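Local coordinates for hypothetical protein (Legionella pneumophila subsp. pneumophila, PDB 4JX2), which is of unknown function but is a putative secreted protein of the DUF5624 family, combining helices with a small mixed beta sheet, at residues A[78-83]-A[251-256]; A[86-91]-A[306-311]; A[96-101]-A[240-245]; A[257-262]-A[323-328]. All coordinates share one frame; numbering follows the deposited sequence.

In the fold
All four contacts are built around one mixed sheet, whose order is 96-101, 86-90, 79-84, 257-262 and 296-298. Contacts 1 and 2 have centres about 12 Å apart, and contacts 1 and 4 about 10 Å; contacts 3 and 4 are farthest apart, at about 19 Å between centres. Along the chain, contact 3 is nested within the spans closed by contacts 1 and 2, contacts 1 and 2 cross, and contact 4 opens after contact 1 closes. Contacts 1 and 3 use the face carrying Ile80 and Leu98, contacts 2 and 4 the face carrying Tyr88 and Ile259. The sheet thus gathers distant pieces of a chain with far more helix than strand on both of its faces.

Contact 1 of 4, residues A[78-83]-A[251-256]; sequences QLILFI and IDWPHA
At the entrance to the central mixed sheet, Ile80 of strand 79-84 and Gln78, the residue just before that strand, meet segment 251-256, a connection with a 3-10 turn at 253-255 that leads into the neighbouring parallel strand, 257-262. The Gln78 chain bends at chi2 (136°) and brings its carboxamide across Ile251. Gln78 OE1 accepts a hydrogen bond from Asp252 N (3.2 Å), with the donor in the carbonyl plane, while Gln78 NE2 gives one to the O of Lys250. Bonds at both ends fix how the amide is turned, and they tie the start of the strand to two nearby peptide groups of the connection.

Further along, Ile80 supplies the apolar part. Its CG1 branch lies anti to the carbonyl carbon (chi1 -62°), and the terminal CD1 of Ile80 enters an angle formed by Ala256 CB, 3.7 Å away, and Trp253 CZ3, also at 3.7 Å. The isoleucine and indole side chains run at roughly a right angle to each other. Ile251 sets CG2 over the middle of one face of the Trp253 ring, and Ile89 of strand 86-90 touches both isoleucines. Within the turn, His255 ND1, acting in its own ring plane, donates to Asp252 OD2 at 2.9 Å, meeting that oxygen from above the carboxylate plane.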
# COMPACT_ATOMS: atom_id res chain seq x y z
N GLN A 78 17.69 -4.88 16.29
CA GLN A 78 18.25 -4.38 15.06
C GLN A 78 17.20 -3.86 14.10
O GLN A 78 16.08 -4.36 14.08
CB GLN A 78 19.08 -5.46 14.40
CG GLN A 78 20.41 -5.58 15.10
CD GLN A 78 20.77 -7.00 15.34
OE1 GLN A 78 19.92 -7.86 15.64
NE2 GLN A 78 22.06 -7.28 15.21
N LEU A 79 17.56 -2.84 13.33
CA LEU A 79 16.71 -2.22 12.33
C LEU A 79 17.02 -2.86 11.00
O LEU A 79 18.16 -2.75 10.52
CB LEU A 79 16.98 -0.70 12.27
CG LEU A 79 16.03 0.26 13.00
CD1 LEU A 79 16.44 1.71 12.72
CD2 LEU A 79 14.57 0.09 12.54
N ILE A 80 16.05 -3.57 10.41
CA ILE A 80 16.23 -4.23 9.10
C ILE A 80 15.40 -3.42 8.12
O ILE A 80 14.17 -3.42 8.20
CB ILE A 80 15.88 -5.73 9.20
CG1 ILE A 80 16.85 -6.41 10.21
CG2 ILE A 80 15.97 -6.39 7.83
CD1 ILE A 80 16.44 -7.66 10.75
N LEU A 81 16.09 -2.61 7.26
CA LEU A 81 15.47 -1.64 6.35
C LEU A 81 15.65 -1.95 4.87
O LEU A 81 16.76 -1.79 4.32
CB LEU A 81 16.02 -0.22 6.60
CG LEU A 81 16.13 0.31 8.03
CD1 LEU A 81 17.00 1.52 8.07
CD2 LEU A 81 14.79 0.66 8.59
N PHE A 82 14.55 -2.33 4.21
CA PHE A 82 14.49 -2.56 2.77
C PHE A 82 13.98 -1.29 2.17
O PHE A 82 12.76 -1.06 2.17
CB PHE A 82 13.61 -3.77 2.42
CG PHE A 82 14.14 -5.11 2.89
CD1 PHE A 82 13.79 -5.61 4.15
CD2 PHE A 82 14.94 -5.89 2.07
CE1 PHE A 82 14.26 -6.86 4.57
CE2 PHE A 82 15.38 -7.15 2.48
CZ PHE A 82 15.05 -7.62 3.73
N ILE A 83 14.89 -0.39 1.79
CA ILE A 83 14.53 0.92 1.29
C ILE A 83 15.02 1.06 -0.14
O ILE A 83 16.23 1.01 -0.39
CB ILE A 83 15.03 2.05 2.24
CG1 ILE A 83 14.33 1.91 3.63
CG2 ILE A 83 14.79 3.46 1.61
CD1 ILE A 83 14.78 2.81 4.70
N ILE A 251 22.20 -11.68 14.49
CA ILE A 251 20.89 -11.01 14.56
C ILE A 251 19.99 -11.71 15.58
O ILE A 251 19.81 -12.93 15.54
CB ILE A 251 20.19 -10.87 13.17
CG1 ILE A 251 21.05 -9.95 12.26
CG2 ILE A 251 18.73 -10.32 13.33
CD1 ILE A 251 20.73 -9.97 10.88
N ASP A 252 19.43 -10.91 16.50
CA ASP A 252 18.48 -11.38 17.50
C ASP A 252 17.10 -11.22 16.89
O ASP A 252 16.41 -10.21 17.11
CB ASP A 252 18.63 -10.59 18.82
CG ASP A 252 17.78 -11.09 19.97
OD1 ASP A 252 17.44 -12.30 19.99
OD2 ASP A 252 17.48 -10.28 20.88
N TRP A 253 16.72 -12.21 16.04
CA TRP A 253 15.49 -12.22 15.25
C TRP A 253 14.21 -11.97 16.05
O TRP A 253 13.42 -11.16 15.57
CB TRP A 253 15.37 -13.50 14.42
CG TRP A 253 16.36 -13.55 13.29
CD1 TRP A 253 17.50 -14.30 13.24
CD2 TRP A 253 16.35 -12.75 12.10
NE1 TRP A 253 18.17 -14.06 12.06
CE2 TRP A 253 17.47 -13.13 11.33
CE3 TRP A 253 15.46 -11.79 11.57
CZ2 TRP A 253 17.75 -12.57 10.08
CZ3 TRP A 253 15.72 -11.26 10.31
CH2 TRP A 253 16.86 -11.62 9.59
N PRO A 254 13.94 -12.55 17.25
CA PRO A 254 12.67 -12.23 17.93
C PRO A 254 12.46 -10.74 18.25
O PRO A 254 11.31 -10.32 18.41
CB PRO A 254 12.75 -13.04 19.22
CG PRO A 254 13.71 -14.11 18.93
CD PRO A 254 14.72 -13.54 18.03
N HIS A 255 13.56 -9.94 18.29
CA HIS A 255 13.52 -8.52 18.61
C HIS A 255 13.85 -7.61 17.43
O HIS A 255 13.89 -6.39 17.61
CB HIS A 255 14.46 -8.21 19.77
CG HIS A 255 13.97 -8.81 21.04
ND1 HIS A 255 14.68 -9.80 21.67
CD2 HIS A 255 12.82 -8.58 21.72
CE1 HIS A 255 13.97 -10.12 22.74
NE2 HIS A 255 12.84 -9.42 22.80
N ALA A 256 14.03 -8.18 16.23
CA ALA A 256 14.30 -7.44 14.99
C ALA A 256 13.10 -6.54 14.64
O ALA A 256 11.96 -6.83 15.00
CB ALA A 256 14.61 -8.40 13.85

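Contact 2 of 4, residues A[86-91]-A[306-311]; sequences TLYIYN and PSLGAQ
Strand 86-90 presents Tyr88 and Tyr90 to a type II beta turn that runs from Ser307 to Ala310, the CA atoms of Tyr88 and Gly309 standing 7.0 Å apart. The turn is closed by a bond from Ala310 N to Ser307 O. Tyr90 reaches it with the phenol oxygen: Tyr90 OH donates to Ala310 O at 2.7 Å, in the carbonyl plane and on a lone pair, and at the same time accepts from Gly309 N at 2.9 Å. The hydroxyl thereby bridges an amide and a carbonyl of one turn, its donor and acceptor functions each used; both partners lie at the edge of the Tyr90 ring, near its plane.

Tyr88 contributes its faces instead. Leu308 places CG over one of them, 4.0 Å from the Tyr88 ring centroid and 15° off the normal, a CH-pi contact; Thr86 CG2 covers the opposite face. The loop containing the turn leads from strand 296-298 to helix 315-339, and here it folds back over the mixed sheet, where Leu308 also touches Leu81 and Ile83 of the adjacent strand 79-84. With CG anti to the backbone N (chi1 -172°), Leu308 extends its branches to the tyrosine, CD2 lying 3.8 Å from Tyr88 CE1. Gly309 CA comes within 3.6 Å of Tyr88 CE2. Just after the turn, Gln311 NE2 is bonded to Leu96 O of strand 96-101.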
# COMPACT_ATOMS: atom_id res chain seq x y z
N THR A 86 17.94 -1.33 -1.81
CA THR A 86 18.95 -1.78 -0.87
C THR A 86 18.39 -2.24 0.47
O THR A 86 17.42 -1.68 0.97
CB THR A 86 19.95 -0.62 -0.64
OG1 THR A 86 20.41 -0.14 -1.90
CG2 THR A 86 21.16 -1.01 0.23
N LEU A 87 19.04 -3.26 1.06
CA LEU A 87 18.81 -3.70 2.42
C LEU A 87 19.87 -3.06 3.31
O LEU A 87 21.07 -3.20 3.04
CB LEU A 87 18.85 -5.23 2.59
CG LEU A 87 18.81 -5.69 4.08
CD1 LEU A 87 17.56 -5.18 4.81
CD2 LEU A 87 18.87 -7.17 4.20
N TYR A 88 19.42 -2.37 4.39
CA TYR A 88 20.31 -1.80 5.41
C TYR A 88 19.99 -2.41 6.77
O TYR A 88 18.82 -2.47 7.16
CB TYR A 88 20.20 -0.28 5.51
CG TYR A 88 20.23 0.47 4.21
CD1 TYR A 88 19.06 0.68 3.48
CD2 TYR A 88 21.40 1.06 3.74
CE1 TYR A 88 19.06 1.42 2.30
CE2 TYR A 88 21.42 1.80 2.56
CZ TYR A 88 20.25 1.98 1.84
OH TYR A 88 20.25 2.68 0.66
N ILE A 89 21.02 -2.85 7.49
CA ILE A 89 20.88 -3.33 8.86
C ILE A 89 21.72 -2.40 9.74
O ILE A 89 22.91 -2.21 9.48
CB ILE A 89 21.21 -4.84 9.09
CG1 ILE A 89 20.37 -5.75 8.14
CG2 ILE A 89 21.00 -5.22 10.58
CD1 ILE A 89 20.76 -7.24 8.10
N TYR A 90 21.07 -1.82 10.76
CA TYR A 90 21.64 -0.94 11.78
C TYR A 90 21.39 -1.51 13.18
O TYR A 90 20.29 -1.99 13.47
CB TYR A 90 21.07 0.48 11.69
CG TYR A 90 21.63 1.29 10.54
CD1 TYR A 90 22.83 1.99 10.67
CD2 TYR A 90 20.95 1.38 9.32
CE1 TYR A 90 23.35 2.74 9.61
CE2 TYR A 90 21.47 2.10 8.25
CZ TYR A 90 22.68 2.78 8.40
OH TYR A 90 23.20 3.51 7.37
N ASN A 91 22.41 -1.45 14.05
CA ASN A 91 22.26 -1.94 15.41
C ASN A 91 21.73 -0.79 16.31
O ASN A 91 21.51 0.32 15.82
CB ASN A 91 23.58 -2.56 15.93
CG ASN A 91 24.79 -1.63 16.10
OD1 ASN A 91 24.71 -0.39 16.11
ND2 ASN A 91 25.96 -2.24 16.31
N PRO A 306 18.58 11.42 5.14
CA PRO A 306 19.91 11.73 4.55
C PRO A 306 21.05 10.82 4.98
O PRO A 306 21.85 10.48 4.11
CB PRO A 306 20.18 13.17 5.00
CG PRO A 306 18.83 13.73 5.31
CD PRO A 306 18.02 12.59 5.84
N SER A 307 21.13 10.42 6.27
CA SER A 307 22.23 9.56 6.74
C SER A 307 21.98 8.05 6.48
O SER A 307 22.73 7.22 6.98
CB SER A 307 22.54 9.82 8.20
OG SER A 307 21.55 9.30 9.07
N LEU A 308 20.98 7.70 5.66
CA LEU A 308 20.71 6.31 5.30
C LEU A 308 21.84 5.81 4.41
O LEU A 308 22.15 6.46 3.40
CB LEU A 308 19.35 6.17 4.60
CG LEU A 308 18.83 4.75 4.34
CD1 LEU A 308 18.47 4.03 5.63
CD2 LEU A 308 17.62 4.80 3.44
N GLY A 309 22.50 4.74 4.82
CA GLY A 309 23.62 4.18 4.07
C GLY A 309 24.97 4.55 4.63
O GLY A 309 25.97 3.91 4.29
N ALA A 310 25.02 5.58 5.52
CA ALA A 310 26.25 6.01 6.19
C ALA A 310 26.66 4.96 7.24
O ALA A 310 25.82 4.14 7.65
CB ALA A 310 26.04 7.37 6.85
N GLN A 311 27.93 4.99 7.68
CA GLN A 311 28.42 4.06 8.69
C GLN A 311 27.63 4.25 9.99
O GLN A 311 27.32 3.27 10.68
CB GLN A 311 29.94 4.22 8.90
CG GLN A 311 30.61 3.09 9.72
CD GLN A 311 30.14 1.68 9.40
OE1 GLN A 311 30.11 1.24 8.23
NE2 GLN A 311 29.79 0.92 10.44

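Contact 3 of 4, residues A[96-101]-A[240-245]; sequences LKLKQL and DQLHSK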
# COMPACT_ATOMS: atom_id res chain seq x y z
N LEU A 96 26.09 0.82 11.09
CA LEU A 96 25.79 0.01 9.91
C LEU A 96 26.44 -1.38 10.03
O LEU A 96 27.66 -1.49 10.20
CB LEU A 96 26.27 0.73 8.65
CG LEU A 96 25.96 0.09 7.30
CD1 LEU A 96 24.45 0.07 6.98
CD2 LEU A 96 26.67 0.84 6.22
N LYS A 97 25.62 -2.43 9.96
CA LYS A 97 26.10 -3.81 10.06
C LYS A 97 26.12 -4.47 8.69
O LYS A 97 26.99 -5.31 8.43
CB LYS A 97 25.26 -4.63 11.06
CG LYS A 97 25.32 -4.14 12.52
CD LYS A 97 26.76 -4.02 13.12
CE LYS A 97 27.52 -5.33 13.25
NZ LYS A 97 28.99 -5.10 13.39
N LEU A 98 25.18 -4.07 7.81
CA LEU A 98 25.02 -4.62 6.46
C LEU A 98 24.36 -3.60 5.53
O LEU A 98 23.45 -2.89 5.94
CB LEU A 98 24.16 -5.91 6.53
CG LEU A 98 23.99 -6.74 5.26
CD1 LEU A 98 24.00 -8.22 5.58
CD2 LEU A 98 22.69 -6.37 4.51
N LYS A 99 24.83 -3.55 4.27
CA LYS A 99 24.30 -2.73 3.18
C LYS A 99 24.41 -3.59 1.93
O LYS A 99 25.51 -3.89 1.48
CB LYS A 99 25.04 -1.38 3.04
CG LYS A 99 24.57 -0.52 1.87
CD LYS A 99 25.00 0.93 2.04
CE LYS A 99 26.01 1.38 1.00
NZ LYS A 99 26.31 2.84 1.12
N GLN A 100 23.26 -4.05 1.40
CA GLN A 100 23.23 -4.92 0.23
C GLN A 100 22.09 -4.56 -0.74
O GLN A 100 20.96 -4.42 -0.31
CB GLN A 100 23.08 -6.39 0.70
CG GLN A 100 23.01 -7.45 -0.41
CD GLN A 100 24.33 -7.83 -1.02
OE1 GLN A 100 25.40 -7.58 -0.47
NE2 GLN A 100 24.27 -8.50 -2.16
N LEU A 101 22.38 -4.54 -2.04
CA LEU A 101 21.38 -4.33 -3.08
C LEU A 101 20.59 -5.64 -3.35
O LEU A 101 21.19 -6.67 -3.65
CB LEU A 101 22.04 -3.82 -4.35
CG LEU A 101 22.24 -2.31 -4.38
CD1 LEU A 101 23.42 -1.95 -5.22
CD2 LEU A 101 20.98 -1.60 -4.86
N ASP A 240 20.84 -15.65 -2.39
CA ASP A 240 22.07 -16.31 -1.96
C ASP A 240 23.11 -15.28 -1.50
O ASP A 240 23.78 -15.50 -0.49
CB ASP A 240 22.66 -17.20 -3.07
CG ASP A 240 23.92 -17.91 -2.65
OD1 ASP A 240 23.86 -18.72 -1.72
OD2 ASP A 240 25.00 -17.59 -3.21
N GLN A 241 23.26 -14.17 -2.25
CA GLN A 241 24.22 -13.12 -1.91
C GLN A 241 23.89 -12.50 -0.54
O GLN A 241 24.81 -12.28 0.28
CB GLN A 241 24.27 -12.06 -2.99
CG GLN A 241 25.06 -12.50 -4.23
CD GLN A 241 26.52 -12.77 -4.00
OE1 GLN A 241 27.03 -13.80 -4.40
NE2 GLN A 241 27.24 -11.84 -3.38
N LEU A 242 22.61 -12.27 -0.27
CA LEU A 242 22.18 -11.75 1.02
C LEU A 242 22.40 -12.77 2.15
O LEU A 242 22.89 -12.39 3.22
CB LEU A 242 20.72 -11.30 1.01
CG LEU A 242 20.38 -10.52 2.27
CD1 LEU A 242 21.22 -9.23 2.37
CD2 LEU A 242 18.92 -10.25 2.39
N HIS A 243 22.01 -14.04 1.93
CA HIS A 243 22.18 -15.04 2.95
C HIS A 243 23.67 -15.14 3.33
O HIS A 243 23.97 -15.15 4.52
CB HIS A 243 21.60 -16.39 2.51
CG HIS A 243 21.89 -17.49 3.48
ND1 HIS A 243 23.03 -18.28 3.36
CD2 HIS A 243 21.23 -17.85 4.60
CE1 HIS A 243 22.99 -19.12 4.38
NE2 HIS A 243 21.93 -18.89 5.16
N SER A 244 24.59 -15.14 2.35
CA SER A 244 26.02 -15.22 2.62
C SER A 244 26.49 -14.07 3.54
O SER A 244 27.24 -14.31 4.50
CB SER A 244 26.82 -15.22 1.31
OG SER A 244 26.57 -16.34 0.48
N LYS A 245 25.99 -12.84 3.28
CA LYS A 245 26.31 -11.63 4.04
C LYS A 245 25.65 -11.61 5.42
O LYS A 245 26.37 -11.39 6.39
CB LYS A 245 25.92 -10.37 3.25
CG LYS A 245 27.05 -9.77 2.44
CD LYS A 245 26.83 -8.26 2.33
CE LYS A 245 27.91 -7.51 1.59
NZ LYS A 245 27.70 -6.03 1.69
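Leu98 is where strand 96-101 first meets segment 240-245 of helix 223-247: the residue lies in a classic beta bulge, in which Lys97 and Leu98 both face Ile89 of the adjoining strand. Leu98 points at the helix and divides its branches, CD1 going to Lys245 CB (3.7 Å) and CD2 to Leu242 CD1 (3.9 Å). Lys99 turns its side chain from the helix, yet its backbone O receives a bond of 3.1 Å from Lys245 NZ. The ammonium approaches from above the carbonyl plane, 38° out of it, at the end of a chain extended beyond CG.

Gln100 points back to the helix. Its CG, anti to the backbone N (chi1 179°), lays the Gln100 chain alongside Leu242, with Gln100 CG 3.8 Å from Leu242 CD1. A bend at chi2 then carries the amide between Lys245, whose methylenes pass beside OE1, and Gln241, whose CB lies 3.7 Å from Gln100 NE2.

The short segments are nearly antiparallel, at 171°, with their axes 9.3 Å apart. This places the last turns of helix 223-247 along an outer strand of the sheet within this chain, and Leu242 also touches Leu87 of strand 86-90 and Phe282 and Leu286 of helix 279-286.

Contact 4 of 4, residues A[257-262]-A[323-328]; sequences KVIIRF and NTVWGA
Helix 315-339 lies across one face of the mixed sheet, and at this buried crossing the Trp326 indole turns a face to the Lys257 chain while Val325 meets Ile259. Indole and lysine give the larger part of the interface. Lys257 CB stands 3.6 Å from the centroid of the five-membered ring of Trp326 and only 4° off its normal, a CH-pi contact, and Lys257 CG follows over the centre of the bicyclic system, 3.7 Å from Trp326 CD2. Beyond CG the chain is extended and runs across the six-membered ring, with Lys257 CE 3.9 Å from CZ3 of Trp326.

The ammonium ends past the indole, where Lys257 NZ is bonded to the O atoms of Gln74 and Glu76 and to Asn322 OD1; three acceptors would offset the cost of burying the charge. Trp326 NE1 donates to Arg295 O, and this bond, with Lys257 over one face, would restrain the ring. His330 stacks on the indole and Tyr297 meets it edge-to-face.

Strand 257-262 is an inner strand that runs parallel to both of its neighbours, 79-84 and 296-298. The helix segment crosses it at 114°, with the axes 9.2 Å apart. On this side Ile259 follows Lys257; its CG1 lies at the edge of the Trp326 ring, and Ile259 CD1 reaches Val325 CG1 at 3.8 Å and Trp326 CB at 4.0 Å. Val258, pointing from the opposite face, touches Val283 of helix 279-286. Val325 also packs against Val268 of the second subunit.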
# COMPACT_ATOMS: atom_id res chain seq x y z
N LYS A 257 13.38 -5.41 13.99
CA LYS A 257 12.40 -4.42 13.58
C LYS A 257 12.53 -4.28 12.06
O LYS A 257 13.51 -3.72 11.60
CB LYS A 257 12.67 -3.09 14.33
CG LYS A 257 12.53 -3.23 15.84
CD LYS A 257 13.14 -2.08 16.61
CE LYS A 257 12.72 -2.13 18.06
NZ LYS A 257 13.41 -1.10 18.87
N VAL A 258 11.59 -4.87 11.28
CA VAL A 258 11.67 -4.89 9.81
C VAL A 258 10.73 -3.85 9.19
O VAL A 258 9.53 -3.82 9.49
CB VAL A 258 11.45 -6.30 9.20
CG1 VAL A 258 11.69 -6.31 7.70
CG2 VAL A 258 12.38 -7.32 9.86
N ILE A 259 11.32 -2.99 8.33
CA ILE A 259 10.66 -1.93 7.56
C ILE A 259 10.87 -2.24 6.09
O ILE A 259 12.02 -2.38 5.64
CB ILE A 259 11.15 -0.51 7.95
CG1 ILE A 259 10.61 -0.10 9.34
CG2 ILE A 259 10.82 0.54 6.85
CD1 ILE A 259 11.30 1.08 9.93
N ILE A 260 9.77 -2.34 5.34
CA ILE A 260 9.79 -2.58 3.90
C ILE A 260 9.20 -1.36 3.18
O ILE A 260 8.02 -1.06 3.32
CB ILE A 260 9.09 -3.91 3.51
CG1 ILE A 260 9.80 -5.13 4.18
CG2 ILE A 260 9.01 -4.04 1.99
CD1 ILE A 260 9.08 -6.44 4.15
N ARG A 261 10.05 -0.67 2.42
CA ARG A 261 9.76 0.48 1.55
C ARG A 261 10.53 0.20 0.25
O ARG A 261 11.29 1.03 -0.26
CB ARG A 261 10.12 1.81 2.23
CG ARG A 261 9.63 3.05 1.49
CD ARG A 261 10.75 4.06 1.41
NE ARG A 261 10.41 5.25 0.65
CZ ARG A 261 10.66 5.41 -0.64
NH1 ARG A 261 11.25 4.45 -1.33
NH2 ARG A 261 10.33 6.54 -1.25
N PHE A 262 10.38 -1.03 -0.25
CA PHE A 262 11.05 -1.55 -1.42
C PHE A 262 10.30 -1.21 -2.71
O PHE A 262 9.10 -1.49 -2.84
CB PHE A 262 11.20 -3.06 -1.27
CG PHE A 262 11.98 -3.72 -2.38
CD1 PHE A 262 13.36 -3.83 -2.30
CD2 PHE A 262 11.33 -4.27 -3.47
CE1 PHE A 262 14.07 -4.49 -3.29
CE2 PHE A 262 12.04 -4.90 -4.49
CZ PHE A 262 13.40 -5.02 -4.38
N ASN A 323 11.44 4.75 15.99
CA ASN A 323 10.28 5.20 16.77
C ASN A 323 9.14 5.78 15.93
O ASN A 323 8.00 5.35 16.11
CB ASN A 323 10.72 6.22 17.82
CG ASN A 323 11.76 5.73 18.79
OD1 ASN A 323 12.90 6.19 18.80
ND2 ASN A 323 11.39 4.80 19.65
N THR A 324 9.42 6.75 15.04
CA THR A 324 8.39 7.41 14.24
C THR A 324 7.76 6.44 13.28
O THR A 324 6.53 6.46 13.11
CB THR A 324 8.96 8.64 13.52
OG1 THR A 324 9.74 9.41 14.44
CG2 THR A 324 7.88 9.51 12.87
N VAL A 325 8.57 5.59 12.63
CA VAL A 325 8.05 4.63 11.67
C VAL A 325 7.67 3.32 12.38
O VAL A 325 6.49 3.13 12.65
CB VAL A 325 8.99 4.39 10.45
CG1 VAL A 325 8.34 3.45 9.45
CG2 VAL A 325 9.31 5.71 9.77
N TRP A 326 8.64 2.47 12.73
CA TRP A 326 8.40 1.16 13.32
C TRP A 326 7.61 1.20 14.64
O TRP A 326 6.58 0.53 14.74
CB TRP A 326 9.72 0.37 13.49
CG TRP A 326 9.48 -1.10 13.68
CD1 TRP A 326 9.29 -2.03 12.71
CD2 TRP A 326 9.22 -1.76 14.93
NE1 TRP A 326 8.97 -3.25 13.27
CE2 TRP A 326 8.89 -3.10 14.63
CE3 TRP A 326 9.21 -1.35 16.27
CZ2 TRP A 326 8.59 -4.04 15.62
CZ3 TRP A 326 8.90 -2.28 17.25
CH2 TRP A 326 8.61 -3.61 16.93
N GLY A 327 8.09 1.99 15.60
CA GLY A 327 7.53 2.14 16.95
C GLY A 327 6.06 2.49 17.02
O GLY A 327 5.32 1.88 17.78
N ALA A 328 5.64 3.50 16.23
CA ALA A 328 4.25 3.97 16.17
C ALA A 328 3.30 2.86 15.68
O ALA A 328 2.25 2.66 16.31
CB ALA A 328 4.16 5.19 15.28